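Local coordinates for A207R protein, arginine decarboxylase (Paramecium bursaria Chlorella virus 1, PDB 2NV9) that catalyses the pyridoxal-phosphate-dependent decarboxylation of arginine, as a viral relative of the eukaryotic ornithine decarboxylases, at residues Tyr45-Asn50 / Phe66-Ser71; Leu211-Gly216 / Val247-Glu252; Pro253-Ala258 / Gly351-Val356. The protein carries 1 engineered substitution. All coordinates share one frame; numbering follows the deposited sequence.

Interaction 1 of 3, residues Tyr45-Asn50 / Phe66-Ser71. With PLP (pyridoxal-5'-phosphate), chain J.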
loop_
_atom_site.group_PDB
_atom_site.type_symbol
_atom_site.label_atom_id
_atom_site.label_comp_id
_atom_site.label_asym_id
_atom_site.label_seq_id
_atom_site.Cartn_x
_atom_site.Cartn_y
_atom_site.Cartn_z
ATOM N N TYR B 45 19.771 13.014 1.260
ATOM C CA TYR B 45 18.644 12.347 1.905
ATOM C C TYR B 45 17.623 11.781 0.900
ATOM O O TYR B 45 17.168 12.494 0.008
ATOM C CB TYR B 45 17.939 13.282 2.898
ATOM C CG TYR B 45 16.674 12.665 3.469
ATOM C CD1 TYR B 45 15.417 13.152 3.103
ATOM C CD2 TYR B 45 16.739 11.563 4.349
ATOM C CE1 TYR B 45 14.264 12.627 3.623
ATOM C CE2 TYR B 45 15.583 10.990 4.851
ATOM C CZ TYR B 45 14.350 11.519 4.493
ATOM O OH TYR B 45 13.204 10.997 4.999
ATOM N N ALA B 46 17.306 10.485 1.037
ATOM C CA ALA B 46 16.331 9.824 0.167
ATOM C C ALA B 46 14.911 10.270 0.593
ATOM O O ALA B 46 14.329 9.730 1.532
ATOM C CB ALA B 46 16.471 8.288 0.204
ATOM N N VAL B 47 14.399 11.285 -0.097
ATOM C CA VAL B 47 13.100 11.898 0.289
ATOM C C VAL B 47 11.926 10.886 0.272
ATOM O O VAL B 47 10.972 11.041 1.028
ATOM C CB VAL B 47 12.780 13.335 -0.366
ATOM C CG1 VAL B 47 13.975 14.017 -1.091
ATOM C CG2 VAL B 47 11.408 13.433 -1.121
ATOM N N LYS B 48 12.056 9.816 -0.521
ATOM C CA LYS B 48 10.990 8.786 -0.601
ATOM C C LYS B 48 10.736 8.119 0.743
ATOM O O LYS B 48 9.648 7.659 0.998
ATOM C CB LYS B 48 11.302 7.736 -1.646
ATOM C CG LYS B 48 12.584 6.967 -1.323
ATOM C CD LYS B 48 12.760 5.828 -2.285
ATOM C CE LYS B 48 14.001 5.109 -1.896
ATOM N NZ LYS B 48 13.908 3.629 -2.041
ATOM N N CYS B 49 11.730 8.102 1.615
ATOM C CA CYS B 49 11.633 7.428 2.904
ATOM C C CYS B 49 10.667 8.158 3.858
ATOM O O CYS B 49 9.964 7.521 4.628
ATOM C CB CYS B 49 13.027 7.314 3.537
ATOM S SG CYS B 49 13.065 6.467 5.105
ATOM N N ASN B 50 10.660 9.505 3.782
ATOM C CA ASN B 50 9.769 10.341 4.586
ATOM C C ASN B 50 9.845 11.755 4.008
ATOM O O ASN B 50 10.873 12.403 4.074
ATOM C CB ASN B 50 10.149 10.373 6.083
ATOM C CG ASN B 50 9.054 11.015 6.970
ATOM O OD1 ASN B 50 8.285 11.862 6.523
ATOM N ND2 ASN B 50 9.017 10.622 8.249
ATOM N N PHE B 66 20.009 16.148 -1.241
ATOM C CA PHE B 66 18.795 15.394 -1.529
ATOM C C PHE B 66 18.897 14.383 -2.668
ATOM O O PHE B 66 19.543 14.628 -3.706
ATOM C CB PHE B 66 17.607 16.369 -1.749
ATOM C CG PHE B 66 17.287 17.170 -0.550
ATOM C CD1 PHE B 66 16.435 16.668 0.435
ATOM C CD2 PHE B 66 17.859 18.420 -0.376
ATOM C CE1 PHE B 66 16.139 17.419 1.581
ATOM C CE2 PHE B 66 17.559 19.202 0.755
ATOM C CZ PHE B 66 16.708 18.713 1.724
ATOM N N ASP B 67 18.278 13.222 -2.437
ATOM C CA ASP B 67 18.127 12.186 -3.435
ATOM C C ASP B 67 16.639 12.184 -3.788
ATOM O O ASP B 67 15.793 11.776 -2.953
ATOM C CB ASP B 67 18.586 10.808 -2.858
ATOM C CG ASP B 67 18.034 9.614 -3.606
ATOM O OD1 ASP B 67 18.112 8.481 -3.049
ATOM O OD2 ASP B 67 17.509 9.750 -4.720
ATOM N N CYS B 68 16.318 12.636 -4.998
ATOM C CA CYS B 68 14.922 12.657 -5.479
ATOM C C CYS B 68 14.667 11.560 -6.515
ATOM O O CYS B 68 15.502 11.322 -7.370
ATOM C CB CYS B 68 14.562 14.025 -6.066
ATOM S SG CYS B 68 14.575 15.387 -4.869
ATOM N N ALA B 69 13.506 10.923 -6.432
ATOM C CA ALA B 69 13.201 9.724 -7.209
ATOM C C ALA B 69 12.234 9.973 -8.383
ATOM O O ALA B 69 12.015 9.094 -9.243
ATOM C CB ALA B 69 12.615 8.671 -6.280
ATOM N N SER B 70 11.661 11.174 -8.409
ATOM C CA SER B 70 10.608 11.527 -9.359
ATOM C C SER B 70 10.462 13.079 -9.427
ATOM O O SER B 70 11.042 13.799 -8.627
ATOM C CB SER B 70 9.277 10.938 -8.902
ATOM O OG SER B 70 8.877 11.482 -7.645
ATOM N N SER B 71 9.653 13.547 -10.365
ATOM C CA SER B 71 9.401 14.990 -10.517
ATOM C C SER B 71 8.692 15.580 -9.294
ATOM O O SER B 71 8.967 16.710 -8.898
ATOM C CB SER B 71 8.603 15.280 -11.786
ATOM O OG SER B 71 7.378 14.563 -11.824
HETATM N N1 PLP J . 18.756 5.246 -2.765
HETATM C C2 PLP J . 18.053 4.477 -3.596
HETATM C C2A PLP J . 18.404 4.416 -5.103
HETATM C C3 PLP J . 17.020 3.689 -3.083
HETATM O O3 PLP J . 16.350 2.911 -3.952
HETATM C C4 PLP J . 16.709 3.720 -1.721
HETATM C C4A PLP J . 15.551 2.830 -1.122
HETATM O O4A PLP J . 15.449 1.604 -1.399
HETATM C C5 PLP J . 17.454 4.577 -0.900
HETATM C C6 PLP J . 18.483 5.318 -1.481
HETATM C C5A PLP J . 17.259 4.757 0.607
HETATM O O4P PLP J . 17.407 3.482 1.283
HETATM P P PLP J . 17.517 3.429 2.851
HETATM O O1P PLP J . 17.529 2.021 3.320
HETATM O O2P PLP J . 18.745 4.244 3.375
HETATM O O3P PLP J . 16.170 4.170 3.376
HETATM O O HOH W 1 13.890 9.872 -2.693
#
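Val47 CG1 comes in obliquely at the Phe66 ring, 3.9 Å from CD1, and the two side chains cross at about a right angle. The ring stands beside the backbone N of its own residue (chi1 -63°), which turns CD1 toward Val47. The same methyl reaches Cys68 SG at 4.1 Å. The other ring, that of Tyr45, is anchored at its edge: in the ring plane, OH donates to Asn50 O over 2.9 Å, using a lone pair of that carbonyl and tying the start of the segment to its end. Helix 53-61 packs on both aromatic side chains.

The rings belong to two neighbouring parallel strands of the TIM barrel, 41-46 and 65-68, joined through helix 53-61 as a beta-alpha-beta unit. Asp67 sits between two backbone bonds. Its N gives a nearly straight bond (170°) to Tyr45 O at 2.8 Å, from above the carbonyl plane, while its O takes Val47 N at 3.2 Å in plane. A water donates to that same oxygen and accepts from Lys48 N.

Ala46 and Asp67 turn the opposite way from Tyr45 and Phe66, toward the cofactor. Ala46 CB packs 3.6 Å from Asp67 OD1 and also against PLP C5A, and Asp67 OD1 comes within 3.3 Å of the pyridine N1. Lys48, extended until it bends at chi4 (142°), carries its NZ to PLP C4A. The covalent link between Lys48 NZ and PLP C4A is stretched in the model, at 2.0 Å.

Interaction 2 of 3, residues Leu211-Gly216 / Val247-Glu252. With PLP (pyridoxal-5'-phosphate), chain J.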
loop_
_atom_site.group_PDB
_atom_site.type_symbol
_atom_site.label_atom_id
_atom_site.label_comp_id
_atom_site.label_asym_id
_atom_site.label_seq_id
_atom_site.Cartn_x
_atom_site.Cartn_y
_atom_site.Cartn_z
ATOM N N LEU B 211 32.030 8.981 -5.962
ATOM C CA LEU B 211 31.564 7.703 -5.416
ATOM C C LEU B 211 30.268 7.942 -4.636
ATOM O O LEU B 211 30.237 8.763 -3.744
ATOM C CB LEU B 211 32.608 7.071 -4.494
ATOM C CG LEU B 211 32.171 5.874 -3.609
ATOM C CD1 LEU B 211 31.872 4.633 -4.464
ATOM C CD2 LEU B 211 33.233 5.541 -2.572
ATOM N N ASP B 212 29.226 7.191 -4.973
ATOM C CA ASP B 212 27.961 7.303 -4.306
ATOM C C ASP B 212 27.663 5.934 -3.675
ATOM O O ASP B 212 27.416 4.976 -4.403
ATOM C CB ASP B 212 26.901 7.650 -5.339
ATOM C CG ASP B 212 25.476 7.721 -4.750
ATOM O OD1 ASP B 212 25.206 7.236 -3.620
ATOM O OD2 ASP B 212 24.630 8.291 -5.475
ATOM N N ILE B 213 27.730 5.861 -2.344
ATOM C CA ILE B 213 27.614 4.556 -1.628
ATOM C C ILE B 213 26.145 4.183 -1.359
ATOM O O ILE B 213 25.860 3.207 -0.633
ATOM C CB ILE B 213 28.411 4.535 -0.304
ATOM C CG1 ILE B 213 27.761 5.479 0.727
ATOM C CG2 ILE B 213 29.913 4.799 -0.570
ATOM C CD1 ILE B 213 28.307 5.378 2.140
ATOM N N GLY B 214 25.220 4.956 -1.928
ATOM C CA GLY B 214 23.768 4.640 -1.808
ATOM C C GLY B 214 23.276 4.687 -0.367
ATOM O O GLY B 214 23.833 5.425 0.457
ATOM N N GLY B 215 22.248 3.890 -0.056
ATOM C CA GLY B 215 21.641 3.908 1.278
ATOM C C GLY B 215 21.678 2.579 2.016
ATOM O O GLY B 215 22.580 1.775 1.809
ATOM N N GLY B 216 20.686 2.340 2.872
ATOM C CA GLY B 216 20.600 1.008 3.548
ATOM C C GLY B 216 20.903 1.014 5.029
ATOM O O GLY B 216 20.422 0.167 5.739
ATOM N N VAL B 247 38.382 12.852 -5.092
ATOM C CA VAL B 247 37.118 12.141 -5.187
ATOM C C VAL B 247 36.144 12.716 -4.170
ATOM O O VAL B 247 36.473 12.874 -2.989
ATOM C CB VAL B 247 37.289 10.612 -5.008
ATOM C CG1 VAL B 247 35.946 9.900 -4.979
ATOM C CG2 VAL B 247 38.168 10.034 -6.161
ATOM N N THR B 248 34.969 13.080 -4.664
ATOM C CA THR B 248 33.843 13.443 -3.839
ATOM C C THR B 248 33.006 12.194 -3.538
ATOM O O THR B 248 32.578 11.490 -4.458
ATOM C CB THR B 248 32.958 14.438 -4.570
ATOM O OG1 THR B 248 33.718 15.628 -4.841
ATOM C CG2 THR B 248 31.707 14.755 -3.734
ATOM N N ILE B 249 32.775 11.937 -2.251
ATOM C CA ILE B 249 31.966 10.809 -1.833
ATOM C C ILE B 249 30.589 11.305 -1.333
ATOM O O ILE B 249 30.501 12.271 -0.546
ATOM C CB ILE B 249 32.692 9.972 -0.771
ATOM C CG1 ILE B 249 34.139 9.741 -1.244
ATOM C CG2 ILE B 249 31.921 8.633 -0.492
ATOM C CD1 ILE B 249 35.025 9.330 -0.203
ATOM N N VAL B 250 29.539 10.656 -1.829
ATOM C CA VAL B 250 28.166 10.933 -1.364
ATOM C C VAL B 250 27.468 9.632 -0.967
ATOM O O VAL B 250 27.985 8.549 -1.248
ATOM C CB VAL B 250 27.313 11.746 -2.405
ATOM C CG1 VAL B 250 28.097 13.042 -2.826
ATOM C CG2 VAL B 250 26.937 10.901 -3.622
ATOM N N ALA B 251 26.364 9.771 -0.245
ATOM C CA ALA B 251 25.500 8.646 0.111
ATOM C C ALA B 251 24.037 9.047 -0.157
ATOM O O ALA B 251 23.731 10.229 -0.308
ATOM C CB ALA B 251 25.709 8.251 1.575
ATOM N N GLU B 252 23.144 8.056 -0.211
ATOM C CA GLU B 252 21.707 8.337 -0.361
ATOM C C GLU B 252 20.910 7.767 0.847
ATOM O O GLU B 252 20.068 6.892 0.671
ATOM C CB GLU B 252 21.220 7.697 -1.665
ATOM C CG GLU B 252 22.069 8.064 -2.888
ATOM C CD GLU B 252 21.803 7.189 -4.079
ATOM O OE1 GLU B 252 21.234 6.115 -3.913
ATOM O OE2 GLU B 252 22.194 7.548 -5.203
HETATM N N1 PLP J . 18.756 5.246 -2.765
HETATM C C2 PLP J . 18.053 4.477 -3.596
HETATM C C2A PLP J . 18.404 4.416 -5.103
HETATM C C3 PLP J . 17.020 3.689 -3.083
HETATM O O3 PLP J . 16.350 2.911 -3.952
HETATM C C4 PLP J . 16.709 3.720 -1.721
HETATM C C4A PLP J . 15.551 2.830 -1.122
HETATM O O4A PLP J . 15.449 1.604 -1.399
HETATM C C5 PLP J . 17.454 4.577 -0.900
HETATM C C6 PLP J . 18.483 5.318 -1.481
HETATM C C5A PLP J . 17.259 4.757 0.607
HETATM O O4P PLP J . 17.407 3.482 1.283
HETATM P P PLP J . 17.517 3.429 2.851
HETATM O O1P PLP J . 17.529 2.021 3.320
HETATM O O2P PLP J . 18.745 4.244 3.375
HETATM O O3P PLP J . 16.170 4.170 3.376
#
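Leu211 and Ile249 lie side by side and point the same way, with Leu211 CD2 4.0 Å from Ile249 CG2. Ile213 extends this greasy patch, setting its CG1 3.6 Å from Ala251 CB while its CG2 leans on Ile249. Helices 184-204 and 229-241 pack over these side chains. On the opposite face of the strands, Val250 CG2 rests 3.7 Å from Asp212 CB.

The backbone between the two faces is a short parallel ladder. Leu211 N donates to Thr248 O, Val250 N to Leu211 O and Ile213 N to Val250 O, and beyond the strand proper Glu252 N still reaches Gly214 O, coming from well above that carbonyl's plane.

Past Val250 the contact turns polar. Asp212 and Glu252 cross at about a right angle, with their carboxylate planes 82° apart, and Asp212 OD2 comes to 2.6 Å from Glu252 OE2. The other oxygen of the aspartate closes an Asx turn, with Gly214 N 2.8 Å from Asp212 OD1 on its anti side. Glu252, its CG beside the backbone N (chi1 -51°) and its chain extended from there, carries OE1 to 2.9 Å from PLP N1. Asp212 is thereby a second-shell residue behind the glutamate that faces the pyridine nitrogen.

At the far end Gly216 N makes an almost straight bond (178°) to PLP O2P, 2.8 Å long, while Gly215 O accepts from the hydroxyl of Tyr187. Strands 210-212 and 248-251 are adjacent staves of the TIM barrel, and the three glycines Gly214-Gly216, one residue past strand 210-212, form the glycine-rich phosphate loop found in PLP enzymes related to ornithine decarboxylase.

Interaction 3 of 3, residues Pro253-Ala258 / Gly351-Val356. With PLP (pyridoxal-5'-phosphate), chain J.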
loop_
_atom_site.group_PDB
_atom_site.type_symbol
_atom_site.label_atom_id
_atom_site.label_comp_id
_atom_site.label_asym_id
_atom_site.label_seq_id
_atom_site.Cartn_x
_atom_site.Cartn_y
_atom_site.Cartn_z
ATOM N N PRO B 253 21.204 8.248 2.080
ATOM C CA PRO B 253 20.543 7.588 3.226
ATOM C C PRO B 253 19.075 8.026 3.368
ATOM O O PRO B 253 18.768 9.211 3.197
ATOM C CB PRO B 253 21.378 8.047 4.428
ATOM C CG PRO B 253 21.878 9.435 4.000
ATOM C CD PRO B 253 22.080 9.369 2.502
ATOM N N GLY B 254 18.171 7.086 3.661
ATOM C CA GLY B 254 16.787 7.489 3.996
ATOM C C GLY B 254 16.514 7.141 5.466
ATOM O O GLY B 254 16.426 8.016 6.331
ATOM N N ARG B 255 16.433 5.837 5.737
ATOM C CA ARG B 255 16.101 5.333 7.066
ATOM C C ARG B 255 17.040 5.817 8.184
ATOM O O ARG B 255 16.575 6.035 9.299
ATOM C CB ARG B 255 15.986 3.782 7.057
ATOM C CG ARG B 255 17.255 3.065 6.573
ATOM C CD ARG B 255 16.980 1.571 6.075
ATOM N NE ARG B 255 15.891 1.004 6.838
ATOM C CZ ARG B 255 14.804 0.406 6.359
ATOM N NH1 ARG B 255 14.563 0.252 5.044
ATOM N NH2 ARG B 255 13.937 -0.071 7.238
ATOM N N PHE B 256 18.323 6.023 7.880
ATOM C CA PHE B 256 19.284 6.511 8.884
ATOM C C PHE B 256 18.727 7.737 9.627
ATOM O O PHE B 256 18.789 7.809 10.847
ATOM C CB PHE B 256 20.664 6.821 8.266
ATOM C CG PHE B 256 21.713 7.197 9.282
ATOM C CD1 PHE B 256 22.581 6.214 9.822
ATOM C CD2 PHE B 256 21.843 8.512 9.724
ATOM C CE1 PHE B 256 23.553 6.561 10.771
ATOM C CE2 PHE B 256 22.807 8.850 10.686
ATOM C CZ PHE B 256 23.656 7.878 11.208
ATOM N N PHE B 257 18.173 8.675 8.854
ATOM C CA PHE B 257 17.663 9.928 9.411
ATOM C C PHE B 257 16.179 9.859 9.762
ATOM O O PHE B 257 15.772 10.414 10.754
ATOM C CB PHE B 257 17.947 11.108 8.449
ATOM C CG PHE B 257 19.408 11.398 8.277
ATOM C CD1 PHE B 257 20.175 11.849 9.355
ATOM C CD2 PHE B 257 20.029 11.215 7.044
ATOM C CE1 PHE B 257 21.530 12.107 9.218
ATOM C CE2 PHE B 257 21.406 11.480 6.896
ATOM C CZ PHE B 257 22.146 11.922 7.984
ATOM N N ALA B 258 15.388 9.153 8.970
ATOM C CA ALA B 258 13.943 9.154 9.139
ATOM C C ALA B 258 13.404 8.220 10.266
ATOM O O ALA B 258 12.433 8.563 10.947
ATOM C CB ALA B 258 13.233 8.925 7.790
ATOM N N GLY B 351 9.365 6.469 11.752
ATOM C CA GLY B 351 9.393 7.543 10.732
ATOM C C GLY B 351 9.851 7.115 9.350
ATOM O O GLY B 351 9.752 7.900 8.397
ATOM N N ALA B 352 10.376 5.874 9.243
ATOM C CA ALA B 352 10.953 5.403 7.963
ATOM C C ALA B 352 10.021 4.461 7.210
ATOM O O ALA B 352 9.700 3.401 7.713
ATOM C CB ALA B 352 12.376 4.741 8.168
ATOM N N TYR B 353 9.582 4.869 6.008
ATOM C CA TYR B 353 8.637 4.058 5.198
ATOM C C TYR B 353 7.355 3.779 5.980
ATOM O O TYR B 353 6.844 2.640 6.008
ATOM C CB TYR B 353 9.289 2.743 4.677
ATOM C CG TYR B 353 10.563 3.036 3.949
ATOM C CD1 TYR B 353 10.534 3.662 2.687
ATOM C CD2 TYR B 353 11.813 2.704 4.513
ATOM C CE1 TYR B 353 11.721 3.996 1.997
ATOM C CE2 TYR B 353 12.996 3.033 3.856
ATOM C CZ TYR B 353 12.956 3.698 2.594
ATOM O OH TYR B 353 14.121 4.001 1.925
ATOM N N THR B 354 6.809 4.851 6.573
ATOM C CA THR B 354 5.625 4.687 7.393
ATOM C C THR B 354 4.517 5.571 6.826
ATOM O O THR B 354 3.697 5.104 6.051
ATOM C CB THR B 354 5.911 4.943 8.911
ATOM O OG1 THR B 354 6.494 6.250 9.097
ATOM C CG2 THR B 354 6.873 3.863 9.454
ATOM N N ASN B 355 4.538 6.843 7.154
ATOM C CA ASN B 355 3.540 7.764 6.640
ATOM C C ASN B 355 3.549 7.892 5.107
ATOM O O ASN B 355 2.519 8.168 4.522
ATOM C CB ASN B 355 3.691 9.132 7.283
ATOM C CG ASN B 355 5.140 9.661 7.254
ATOM O OD1 ASN B 355 5.974 9.196 8.006
ATOM N ND2 ASN B 355 5.403 10.678 6.442
ATOM N N VAL B 356 4.700 7.669 4.472
ATOM C CA VAL B 356 4.769 7.786 3.002
ATOM C C VAL B 356 3.968 6.734 2.247
ATOM O O VAL B 356 3.574 6.946 1.089
ATOM C CB VAL B 356 6.202 7.820 2.469
ATOM C CG1 VAL B 356 6.919 9.144 2.932
ATOM C CG2 VAL B 356 7.003 6.553 2.845
HETATM N N1 PLP J . 18.756 5.246 -2.765
HETATM C C2 PLP J . 18.053 4.477 -3.596
HETATM C C2A PLP J . 18.404 4.416 -5.103
HETATM C C3 PLP J . 17.020 3.689 -3.083
HETATM O O3 PLP J . 16.350 2.911 -3.952
HETATM C C4 PLP J . 16.709 3.720 -1.721
HETATM C C4A PLP J . 15.551 2.830 -1.122
HETATM O O4A PLP J . 15.449 1.604 -1.399
HETATM C C5 PLP J . 17.454 4.577 -0.900
HETATM C C6 PLP J . 18.483 5.318 -1.481
HETATM C C5A PLP J . 17.259 4.757 0.607
HETATM O O4P PLP J . 17.407 3.482 1.283
HETATM P P PLP J . 17.517 3.429 2.851
HETATM O O1P PLP J . 17.529 2.021 3.320
HETATM O O2P PLP J . 18.745 4.244 3.375
HETATM O O3P PLP J . 16.170 4.170 3.376
#
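Ala258 O, at the end of the short helix 255-258, lies 3.2 Å from Gly351 CA in a CA-H...O contact, and the nearest CA atoms of the two segments, those of Ala258 and Ala352, are 4.9 Å apart. The helix follows the last strand of the TIM barrel, and the backbone at its N-terminal end holds the cofactor phosphate: Gly254 N donates to PLP O2P and Arg255 N to PLP O3P, each over 2.9 Å. The N-terminal end of this short helix may thus partly offset the phosphate's charge.

Ala352 CB packs 3.9 Å from Arg255 CB. Beyond it the arginine bends at chi3 (-32°) and crosses Tyr353 at about a right angle, NH1 3.4 Å from Tyr353 CE2, with the guanidinium and the ring inclined by 40°. One edge of the guanidinium faces PLP O1P, while NH1 is hydrogen-bonded to Ser179 OG and NH2 forms a salt bridge with Glu296. Phe361 of the second subunit also packs on Tyr353. The tyrosine, on a backbone with left-handed phi and psi, turns its ring edge to the phosphate, and its OH donates to PLP O3P across only 2.5 Å.

All three interactions close on one PLP. Interactions 1 and 2 sit in the same barrel sheet, their centres 14 Å apart, since strands 41-46 and 248-251 are neighbours; they meet at the pyridine end, where Asp67 OD1 lies 3.5 Å from Glu252 CB. Segment 253-258 of interaction 3 follows directly on segment 247-252 of interaction 2, and PLP O2P is gripped by both interactions, through Gly216 N and Gly254 N. The centres of interactions 1 and 3 are 10 Å apart, and the two are probably hydrogen-bonded twice, Ala46 N to Pro253 O at 2.9 Å and Asn50 ND2 to Gly351 O at 2.8 Å. Both also touch the second subunit. His176 and Ser179 add further hydrogen bonds to the cofactor.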